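Local coordinates for protein YchN (Escherichia coli, PDB 1JX7) that is of unknown function but forms a homohexamer, a dimer of trimers, and belongs to the DsrE/DsrF-like family, some of whose relatives handle sulfur transfer, at residues A[1-6]-A[108-113]; A[11-16]-A[58-63]; A[39-44]-A[75-80]. All blocks are in the same frame, centred on the assembly; numbering follows the deposited sequence.

Contact 1 (A[1-6]-A[108-113]); sequences MQKIVI and TLSADK
Lys3 uses both of its backbone polar groups on Asp112 and Lys113. Its N-H points at the Asp112 carboxylate, with Lys3 N 2.9 Å from Asp112 OD2. The donor comes from above the carboxylate plane, although the N-H line itself is fairly straight (163°). The Asp112 carboxylate stays beside its own backbone N (chi1 -48°), on the side that faces Lys3. The carbonyl oxygen of Lys3 takes Lys113 N at 3.3 Å, and a weak bond from Asp112 N shares that oxygen. Next along, Val5 N donates to Lys113 O at 3.0 Å.

Lys113 thus bonds to Lys3 and Val5, the two neighbours of Ile4. This is a parallel beta bridge, where strand 113-116, the outermost within this chain, joins strand 3-8 in the five-stranded parallel sheet of this alpha/beta fold. The type I turn from Thr108 to Ala111, after helix 101-107, leads the chain into it.

Side chains fill in around this backbone pairing. Val5 CG2 rests on Ala111 CB at 3.7 Å. The Lys3 chain bends at chi3 (66°) and passes alongside the turn, with Lys3 CD 3.3 Å from Ser110 O. Gln2 packs its CG against Asp112 OD2 at 3.4 Å, its amide plane turned well away from the carboxylate plane. A bond from Lys113 NZ to Gln2 OE1 is modelled but doubtful.

Further out, Ser110 OG bonds to Gln106 O. The firmer partners of Lys113 NZ are Thr108 O and Ala111 O of the third subunit, while Ala111 O receives Lys113 NZ of the second subunit.

Contact 2 (A[11-16]-A[58-63]); sequences APYGSE and GYNIQQ
The Tyr13 ring has Ile61 over one face and the Tyr59 carbonyl at its edge. The contact joins two connections of the alpha/beta fold: the loop from strand 3-8 to helix 17-31, and the entry to helix 61-70. Glu16 and Asn60 hold the N-cap positions of these helices.

Ile61 CD1 stands over the centre of one Tyr13 face, 3.5 Å from the ring centroid and only 5° off the ring normal. This is a CH-pi contact. The same methyl also touches Pro12 CB, at 3.4 Å.

The side chains of Tyr13 and Tyr59 extend antiparallel to one another. The Tyr13 and Tyr59 ring planes are nearly parallel (13°), but the rings are displaced so far that they hardly overlap, with centroids 5.5 Å apart. Tyr59 O lies in the plane of the Tyr13 ring, 3.2 Å from Tyr13 CE1. The stacking partner of Tyr59 is Phe19, and Glu57 of the fifth subunit packs against the same tyrosine.

Tyr13 OH accepts a bent hydrogen bond (136°) from Ile61 N, in the first turn of the helix, at 3.0 Å. It also bonds Gln53 OE1, so two partners fix the hydroxyl.

One water links the two tyrosines: it lies 2.8 Å from Tyr59 OH and takes a weak bond from Tyr13 N.

Contact 3 (A[39-44]-A[75-80]); sequences LFLMSD and VKLCKT
Phe40 and Lys76 are a bridge pair of two parallel strands, which are joined by backbone hydrogen bonds. Lys76 N gives to Leu39 O at 2.8 Å, and Leu41 N to Lys76 O at 2.8 Å. Cys78 N then reaches Leu41 O at 3.1 Å.

The tightly packed part is formed by buried side chains, among them Phe40, Leu41, Leu77 and Cys78. Leu41 and Leu77 share one face of the sheet with Leu39 and Val75. Leu41 and Leu77 run alongside each other in the same direction, with Leu41 CD1 3.7 Å from Leu77 CD2. On the other face, the Phe40 ring (CG anti to the backbone N, chi1 -166°) reaches across to the neighbouring strand. Lys76 O lies over one ring face, toward the rim. Lys76 CB is 3.9 Å from Phe40 CD2, and Cys78 CB is 3.8 Å from Phe40 CE1. Cys78 SG stands at the ring edge, 5.3 Å from the centroid of the Phe40 ring, as a sulfur-aromatic contact.

The two strands belong to a beta-alpha-beta unit, strand 36-41, helix 61-70 and strand 75-78. Replacing Phe40 by an alanine would probably open a gap beside Cys78 CB and the Lys76 backbone, and leave the cysteine sulfur without its aromatic neighbour. Leu104 of helix 101-107 also packs on this ring.

The outer part is looser. The Lys76 chain bends at chi2 (-66°) and leads its amine away from strand 36-41 to a salt bridge with Glu97. Past Cys78, the N-cap of helix 79-84, the chains part, and the exposed Lys79 turns away from 39-44.

Contact 3 is the buried core, its centre about 7 Å from the centre of the chain. Contacts 1 and 2 are only partly buried and lie on opposite sides of that centre. Contacts 1 and 3 belong to the same parallel sheet: strands 3-8 and 36-41 are neighbours, and Ile6 O lies 2.8 Å from Phe40 N, a probable hydrogen bond. Contact 1 relies mainly on backbone bonds and charged side chains, whereas contact 3 has far more apolar packing, on both faces. Contact 2 has no strand pairing and uses aromatic rings, a methyl and one direct hydrogen bond, with a bridging water. Its 11-16 loop packs on Asp44 of contact 3. All three also meet other subunits.

Contact 1 (A[1-6]-A[108-113])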
loop_
_atom_site.group_PDB
_atom_site.type_symbol
_atom_site.label_atom_id
_atom_site.label_comp_id
_atom_site.label_asym_id
_atom_site.label_seq_id
_atom_site.Cartn_x
_atom_site.Cartn_y
_atom_site.Cartn_z
HETATM N N MSE A 1 36.073 -2.388 -7.702
HETATM C CA MSE A 1 34.724 -2.524 -8.328
HETATM C C MSE A 1 33.670 -2.050 -7.334
HETATM O O MSE A 1 33.872 -1.059 -6.631
HETATM C CB MSE A 1 34.480 -3.984 -8.720
HETATM C CG MSE A 1 33.225 -4.235 -9.541
HETATM SE SE MSE A 1 33.117 -5.974 -10.017
HETATM C CE MSE A 1 33.201 -6.798 -8.390
ATOM N N GLN A 2 32.543 -2.758 -7.271
ATOM C CA GLN A 2 31.474 -2.381 -6.359
ATOM C C GLN A 2 30.345 -3.393 -6.371
ATOM O O GLN A 2 29.913 -3.828 -7.432
ATOM C CB GLN A 2 30.918 -1.016 -6.742
ATOM C CG GLN A 2 29.745 -0.598 -5.912
ATOM C CD GLN A 2 29.322 0.828 -6.171
ATOM O OE1 GLN A 2 28.364 1.315 -5.575
ATOM N NE2 GLN A 2 30.038 1.515 -7.065
ATOM N N LYS A 3 29.874 -3.751 -5.181
ATOM C CA LYS A 3 28.790 -4.710 -5.067
ATOM C C LYS A 3 27.498 -4.021 -4.656
ATOM O O LYS A 3 27.408 -3.411 -3.579
ATOM C CB LYS A 3 29.141 -5.807 -4.060
ATOM C CG LYS A 3 30.298 -6.681 -4.504
ATOM C CD LYS A 3 30.399 -7.976 -3.697
ATOM C CE LYS A 3 29.203 -8.887 -3.952
ATOM N NZ LYS A 3 29.341 -10.234 -3.328
ATOM N N ILE A 4 26.499 -4.112 -5.513
ATOM C CA ILE A 4 25.205 -3.507 -5.245
ATOM C C ILE A 4 24.100 -4.547 -5.247
ATOM O O ILE A 4 23.908 -5.271 -6.227
ATOM C CB ILE A 4 24.864 -2.436 -6.290
ATOM C CG1 ILE A 4 25.764 -1.219 -6.102
ATOM C CG2 ILE A 4 23.396 -2.067 -6.187
ATOM C CD1 ILE A 4 25.590 -0.184 -7.194
ATOM N N VAL A 5 23.372 -4.631 -4.132
ATOM C CA VAL A 5 22.274 -5.572 -4.018
ATOM C C VAL A 5 20.981 -4.774 -4.092
ATOM O O VAL A 5 20.863 -3.689 -3.506
ATOM C CB VAL A 5 22.305 -6.336 -2.676
ATOM C CG1 VAL A 5 21.075 -7.212 -2.543
ATOM C CG2 VAL A 5 23.560 -7.177 -2.586
ATOM N N ILE A 6 20.013 -5.304 -4.839
ATOM C CA ILE A 6 18.717 -4.656 -4.967
ATOM C C ILE A 6 17.656 -5.633 -4.493
ATOM O O ILE A 6 17.607 -6.776 -4.933
ATOM C CB ILE A 6 18.414 -4.266 -6.433
ATOM C CG1 ILE A 6 19.134 -2.960 -6.783
ATOM C CG2 ILE A 6 16.898 -4.138 -6.644
ATOM C CD1 ILE A 6 18.743 -2.369 -8.138
ATOM N N THR A 108 23.863 -9.060 1.608
ATOM C CA THR A 108 23.735 -7.815 2.356
ATOM C C THR A 108 25.007 -7.487 3.119
ATOM O O THR A 108 25.486 -6.357 3.103
ATOM C CB THR A 108 22.588 -7.903 3.382
ATOM O OG1 THR A 108 21.342 -8.090 2.708
ATOM C CG2 THR A 108 22.524 -6.643 4.195
ATOM N N LEU A 109 25.543 -8.495 3.804
ATOM C CA LEU A 109 26.757 -8.334 4.596
ATOM C C LEU A 109 28.004 -8.060 3.749
ATOM O O LEU A 109 28.919 -7.366 4.194
ATOM C CB LEU A 109 26.972 -9.575 5.464
ATOM C CG LEU A 109 26.196 -9.608 6.790
ATOM C CD1 LEU A 109 26.363 -10.973 7.448
ATOM C CD2 LEU A 109 26.697 -8.510 7.713
ATOM N N SER A 110 28.033 -8.587 2.532
ATOM C CA SER A 110 29.188 -8.412 1.662
ATOM C C SER A 110 28.934 -7.449 0.505
ATOM O O SER A 110 29.485 -7.618 -0.580
ATOM C CB SER A 110 29.627 -9.772 1.098
ATOM O OG SER A 110 28.612 -10.344 0.279
ATOM N N ALA A 111 28.107 -6.440 0.733
ATOM C CA ALA A 111 27.798 -5.475 -0.308
ATOM C C ALA A 111 28.071 -4.063 0.169
ATOM O O ALA A 111 27.859 -3.736 1.334
ATOM C CB ALA A 111 26.338 -5.607 -0.732
ATOM N N ASP A 112 28.540 -3.210 -0.732
ATOM C CA ASP A 112 28.808 -1.831 -0.369
ATOM C C ASP A 112 27.471 -1.121 -0.226
ATOM O O ASP A 112 27.275 -0.311 0.684
ATOM C CB ASP A 112 29.646 -1.142 -1.450
ATOM C CG ASP A 112 30.843 -1.970 -1.888
ATOM O OD1 ASP A 112 31.595 -2.454 -1.011
ATOM O OD2 ASP A 112 31.028 -2.133 -3.113
ATOM N N LYS A 113 26.546 -1.428 -1.125
ATOM C CA LYS A 113 25.227 -0.811 -1.078
ATOM C C LYS A 113 24.075 -1.784 -1.261
ATOM O O LYS A 113 24.174 -2.803 -1.955
ATOM C CB LYS A 113 25.122 0.301 -2.127
ATOM C CG LYS A 113 25.369 1.690 -1.581
ATOM C CD LYS A 113 25.651 2.667 -2.695
ATOM C CE LYS A 113 26.987 2.362 -3.334
ATOM N NZ LYS A 113 27.338 3.386 -4.359
#

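Contact 2 (A[11-16]-A[58-63])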
loop_
_atom_site.group_PDB
_atom_site.type_symbol
_atom_site.label_atom_id
_atom_site.label_comp_id
_atom_site.label_asym_id
_atom_site.label_seq_id
_atom_site.Cartn_x
_atom_site.Cartn_y
_atom_site.Cartn_z
ATOM N N ALA A 11 4.539 -6.487 -5.992
ATOM C CA ALA A 11 3.924 -7.403 -6.952
ATOM C C ALA A 11 4.045 -6.774 -8.332
ATOM O O ALA A 11 3.837 -5.566 -8.488
ATOM C CB ALA A 11 2.448 -7.631 -6.610
ATOM N N PRO A 12 4.387 -7.578 -9.343
ATOM C CA PRO A 12 4.527 -7.052 -10.706
ATOM C C PRO A 12 3.253 -6.365 -11.174
ATOM O O PRO A 12 2.154 -6.784 -10.814
ATOM C CB PRO A 12 4.811 -8.309 -11.537
ATOM C CG PRO A 12 5.441 -9.235 -10.559
ATOM C CD PRO A 12 4.664 -9.024 -9.299
ATOM N N TYR A 13 3.379 -5.309 -11.958
ATOM C CA TYR A 13 2.250 -4.597 -12.561
ATOM C C TYR A 13 1.197 -3.950 -11.678
ATOM O O TYR A 13 0.592 -2.962 -12.077
ATOM C CB TYR A 13 1.492 -5.551 -13.454
ATOM C CG TYR A 13 2.348 -6.154 -14.503
ATOM C CD1 TYR A 13 2.793 -5.399 -15.582
ATOM C CD2 TYR A 13 2.740 -7.497 -14.434
ATOM C CE1 TYR A 13 3.626 -5.946 -16.567
ATOM C CE2 TYR A 13 3.572 -8.056 -15.409
ATOM C CZ TYR A 13 4.015 -7.274 -16.473
ATOM O OH TYR A 13 4.824 -7.832 -17.433
ATOM N N GLY A 14 0.989 -4.507 -10.513
ATOM C CA GLY A 14 -0.016 -3.956 -9.639
ATOM C C GLY A 14 0.587 -2.731 -8.977
ATOM O O GLY A 14 -0.096 -1.731 -8.766
ATOM N N SER A 15 1.845 -2.852 -8.667
ATOM C CA SER A 15 2.594 -1.772 -8.036
ATOM C C SER A 15 3.425 -1.052 -9.080
ATOM O O SER A 15 3.319 -1.316 -10.277
ATOM C CB SER A 15 3.523 -2.329 -6.938
ATOM O OG SER A 15 4.567 -3.153 -7.466
ATOM N N GLU A 16 4.262 -0.132 -8.614
ATOM C CA GLU A 16 5.146 0.610 -9.500
ATOM C C GLU A 16 6.573 0.351 -8.998
ATOM O O GLU A 16 7.537 0.380 -9.762
ATOM C CB GLU A 16 4.822 2.103 -9.413
ATOM C CG GLU A 16 5.552 2.942 -10.429
ATOM C CD GLU A 16 4.616 3.547 -11.446
ATOM O OE1 GLU A 16 4.474 4.792 -11.459
ATOM O OE2 GLU A 16 4.021 2.775 -12.227
ATOM N N GLY A 58 1.290 -1.453 -21.124
ATOM C CA GLY A 58 2.602 -0.839 -21.040
ATOM C C GLY A 58 3.883 -1.642 -20.919
ATOM O O GLY A 58 4.297 -2.315 -21.858
ATOM N N TYR A 59 4.542 -1.553 -19.773
ATOM C CA TYR A 59 5.791 -2.270 -19.617
ATOM C C TYR A 59 5.654 -3.777 -19.463
ATOM O O TYR A 59 4.570 -4.299 -19.160
ATOM C CB TYR A 59 6.630 -1.672 -18.468
ATOM C CG TYR A 59 6.014 -1.726 -17.087
ATOM C CD1 TYR A 59 5.894 -2.931 -16.398
ATOM C CD2 TYR A 59 5.571 -0.560 -16.459
ATOM C CE1 TYR A 59 5.347 -2.969 -15.113
ATOM C CE2 TYR A 59 5.028 -0.583 -15.186
ATOM C CZ TYR A 59 4.916 -1.788 -14.519
ATOM O OH TYR A 59 4.372 -1.799 -13.259
ATOM N N ASN A 60 6.754 -4.478 -19.701
ATOM C CA ASN A 60 6.782 -5.921 -19.604
ATOM C C ASN A 60 7.919 -6.371 -18.690
ATOM O O ASN A 60 9.079 -6.446 -19.095
ATOM C CB ASN A 60 6.951 -6.535 -20.984
ATOM C CG ASN A 60 6.774 -8.027 -20.975
ATOM O OD1 ASN A 60 5.665 -8.532 -21.115
ATOM N ND2 ASN A 60 7.871 -8.746 -20.781
ATOM N N ILE A 61 7.559 -6.670 -17.449
ATOM C CA ILE A 61 8.499 -7.096 -16.441
ATOM C C ILE A 61 9.331 -8.292 -16.868
ATOM O O ILE A 61 10.517 -8.410 -16.505
ATOM C CB ILE A 61 7.736 -7.356 -15.163
ATOM C CG1 ILE A 61 7.351 -5.999 -14.563
ATOM C CG2 ILE A 61 8.541 -8.193 -14.201
ATOM C CD1 ILE A 61 6.152 -6.042 -13.667
ATOM N N GLN A 62 8.739 -9.172 -17.664
ATOM C CA GLN A 62 9.478 -10.341 -18.113
ATOM C C GLN A 62 10.695 -9.902 -18.904
ATOM O O GLN A 62 11.802 -10.367 -18.651
ATOM C CB GLN A 62 8.589 -11.205 -18.987
ATOM C CG GLN A 62 8.798 -12.667 -18.751
ATOM C CD GLN A 62 8.628 -13.483 -19.996
ATOM O OE1 GLN A 62 9.521 -13.539 -20.833
ATOM N NE2 GLN A 62 7.471 -14.117 -20.136
ATOM N N GLN A 63 10.491 -8.995 -19.860
ATOM C CA GLN A 63 11.565 -8.482 -20.707
ATOM C C GLN A 63 12.664 -7.784 -19.917
ATOM O O GLN A 63 13.844 -7.946 -20.228
ATOM C CB GLN A 63 11.020 -7.505 -21.752
ATOM C CG GLN A 63 12.122 -6.758 -22.520
ATOM C CD GLN A 63 11.595 -5.581 -23.341
ATOM O OE1 GLN A 63 11.034 -5.758 -24.424
ATOM N NE2 GLN A 63 11.769 -4.374 -22.819
HETATM O O HOH W 1 5.562 -3.302 -11.163
#

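Contact 3 (A[39-44]-A[75-80])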
loop_
_atom_site.group_PDB
_atom_site.type_symbol
_atom_site.label_atom_id
_atom_site.label_comp_id
_atom_site.label_asym_id
_atom_site.label_seq_id
_atom_site.Cartn_x
_atom_site.Cartn_y
_atom_site.Cartn_z
ATOM N N LEU A 39 20.136 -9.073 -7.739
ATOM C CA LEU A 39 18.723 -8.770 -7.523
ATOM C C LEU A 39 18.025 -9.847 -6.722
ATOM O O LEU A 39 18.011 -11.009 -7.113
ATOM C CB LEU A 39 18.009 -8.643 -8.876
ATOM C CG LEU A 39 17.284 -7.354 -9.285
ATOM C CD1 LEU A 39 16.098 -7.110 -8.355
ATOM C CD2 LEU A 39 18.267 -6.183 -9.262
ATOM N N PHE A 40 17.430 -9.462 -5.608
ATOM C CA PHE A 40 16.710 -10.419 -4.796
ATOM C C PHE A 40 15.252 -10.001 -4.809
ATOM O O PHE A 40 14.962 -8.810 -4.757
ATOM C CB PHE A 40 17.255 -10.418 -3.364
ATOM C CG PHE A 40 16.800 -11.601 -2.555
ATOM C CD1 PHE A 40 15.585 -11.568 -1.874
ATOM C CD2 PHE A 40 17.551 -12.769 -2.541
ATOM C CE1 PHE A 40 15.120 -12.685 -1.192
ATOM C CE2 PHE A 40 17.098 -13.890 -1.859
ATOM C CZ PHE A 40 15.880 -13.853 -1.181
ATOM N N LEU A 41 14.342 -10.959 -4.893
ATOM C CA LEU A 41 12.920 -10.631 -4.885
ATOM C C LEU A 41 12.220 -11.396 -3.772
ATOM O O LEU A 41 12.224 -12.626 -3.763
ATOM C CB LEU A 41 12.272 -10.983 -6.225
ATOM C CG LEU A 41 12.918 -10.397 -7.486
ATOM C CD1 LEU A 41 12.055 -10.725 -8.704
ATOM C CD2 LEU A 41 13.097 -8.897 -7.322
HETATM N N MSE A 42 11.620 -10.653 -2.837
HETATM C CA MSE A 42 10.906 -11.248 -1.710
HETATM C C MSE A 42 9.398 -11.162 -1.905
HETATM O O MSE A 42 8.913 -10.584 -2.869
HETATM C CB MSE A 42 11.282 -10.544 -0.396
HETATM C CG MSE A 42 12.739 -10.694 0.013
HETATM SE SE MSE A 42 13.068 -10.085 1.660
HETATM C CE MSE A 42 12.671 -8.357 1.463
ATOM N N SER A 43 8.669 -11.753 -0.958
ATOM C CA SER A 43 7.239 -11.737 -0.953
ATOM C C SER A 43 6.580 -11.704 -2.327
ATOM O O SER A 43 6.914 -12.527 -3.183
ATOM C CB SER A 43 6.726 -10.573 -0.127
ATOM O OG SER A 43 7.078 -9.341 -0.726
ATOM N N ASP A 44 5.661 -10.775 -2.574
ATOM C CA ASP A 44 5.020 -10.484 -3.850
ATOM C C ASP A 44 5.800 -10.346 -5.162
ATOM O O ASP A 44 5.325 -10.815 -6.213
ATOM C CB ASP A 44 4.119 -9.283 -3.732
ATOM C CG ASP A 44 3.133 -9.414 -2.604
ATOM O OD1 ASP A 44 2.304 -8.499 -2.450
ATOM O OD2 ASP A 44 3.189 -10.434 -1.873
ATOM N N VAL A 75 19.504 -13.068 -10.401
ATOM C CA VAL A 75 18.155 -12.730 -9.970
ATOM C C VAL A 75 17.627 -13.893 -9.144
ATOM O O VAL A 75 17.336 -14.962 -9.678
ATOM C CB VAL A 75 17.235 -12.509 -11.204
ATOM C CG1 VAL A 75 15.773 -12.446 -10.778
ATOM C CG2 VAL A 75 17.646 -11.229 -11.927
ATOM N N LYS A 76 17.509 -13.683 -7.838
ATOM C CA LYS A 76 17.029 -14.741 -6.955
ATOM C C LYS A 76 15.631 -14.521 -6.392
ATOM O O LYS A 76 15.287 -13.408 -5.958
ATOM C CB LYS A 76 18.027 -14.932 -5.801
ATOM C CG LYS A 76 19.340 -15.594 -6.210
ATOM C CD LYS A 76 19.091 -17.029 -6.649
ATOM C CE LYS A 76 20.381 -17.780 -6.916
ATOM N NZ LYS A 76 20.129 -19.234 -7.204
ATOM N N LEU A 77 14.825 -15.566 -6.408
ATOM C CA LEU A 77 13.469 -15.512 -5.871
ATOM C C LEU A 77 13.510 -16.233 -4.518
ATOM O O LEU A 77 14.062 -17.327 -4.415
ATOM C CB LEU A 77 12.481 -16.221 -6.797
ATOM C CG LEU A 77 12.446 -15.872 -8.283
ATOM C CD1 LEU A 77 11.316 -16.641 -8.940
ATOM C CD2 LEU A 77 12.238 -14.393 -8.489
ATOM N N CYS A 78 12.925 -15.622 -3.485
ATOM C CA CYS A 78 12.925 -16.215 -2.151
ATOM C C CYS A 78 12.155 -17.522 -2.075
ATOM O O CYS A 78 10.972 -17.593 -2.423
ATOM C CB CYS A 78 12.357 -15.227 -1.135
ATOM S SG CYS A 78 12.682 -15.703 0.573
ATOM N N LYS A 79 12.840 -18.558 -1.592
ATOM C CA LYS A 79 12.289 -19.901 -1.449
ATOM C C LYS A 79 10.946 -19.973 -0.697
ATOM O O LYS A 79 9.958 -20.490 -1.214
ATOM C CB LYS A 79 13.323 -20.769 -0.747
ATOM C CG LYS A 79 12.925 -22.206 -0.566
ATOM C CD LYS A 79 12.836 -22.914 -1.890
ATOM C CE LYS A 79 12.952 -24.400 -1.662
ATOM N NZ LYS A 79 14.143 -24.628 -0.797
ATOM N N THR A 80 10.918 -19.459 0.531
ATOM C CA THR A 80 9.687 -19.518 1.305
ATOM C C THR A 80 8.548 -18.797 0.603
ATOM O O THR A 80 7.405 -19.243 0.660
ATOM C CB THR A 80 9.871 -18.914 2.718
ATOM O OG1 THR A 80 10.571 -17.673 2.635
ATOM C CG2 THR A 80 10.642 -19.883 3.595
#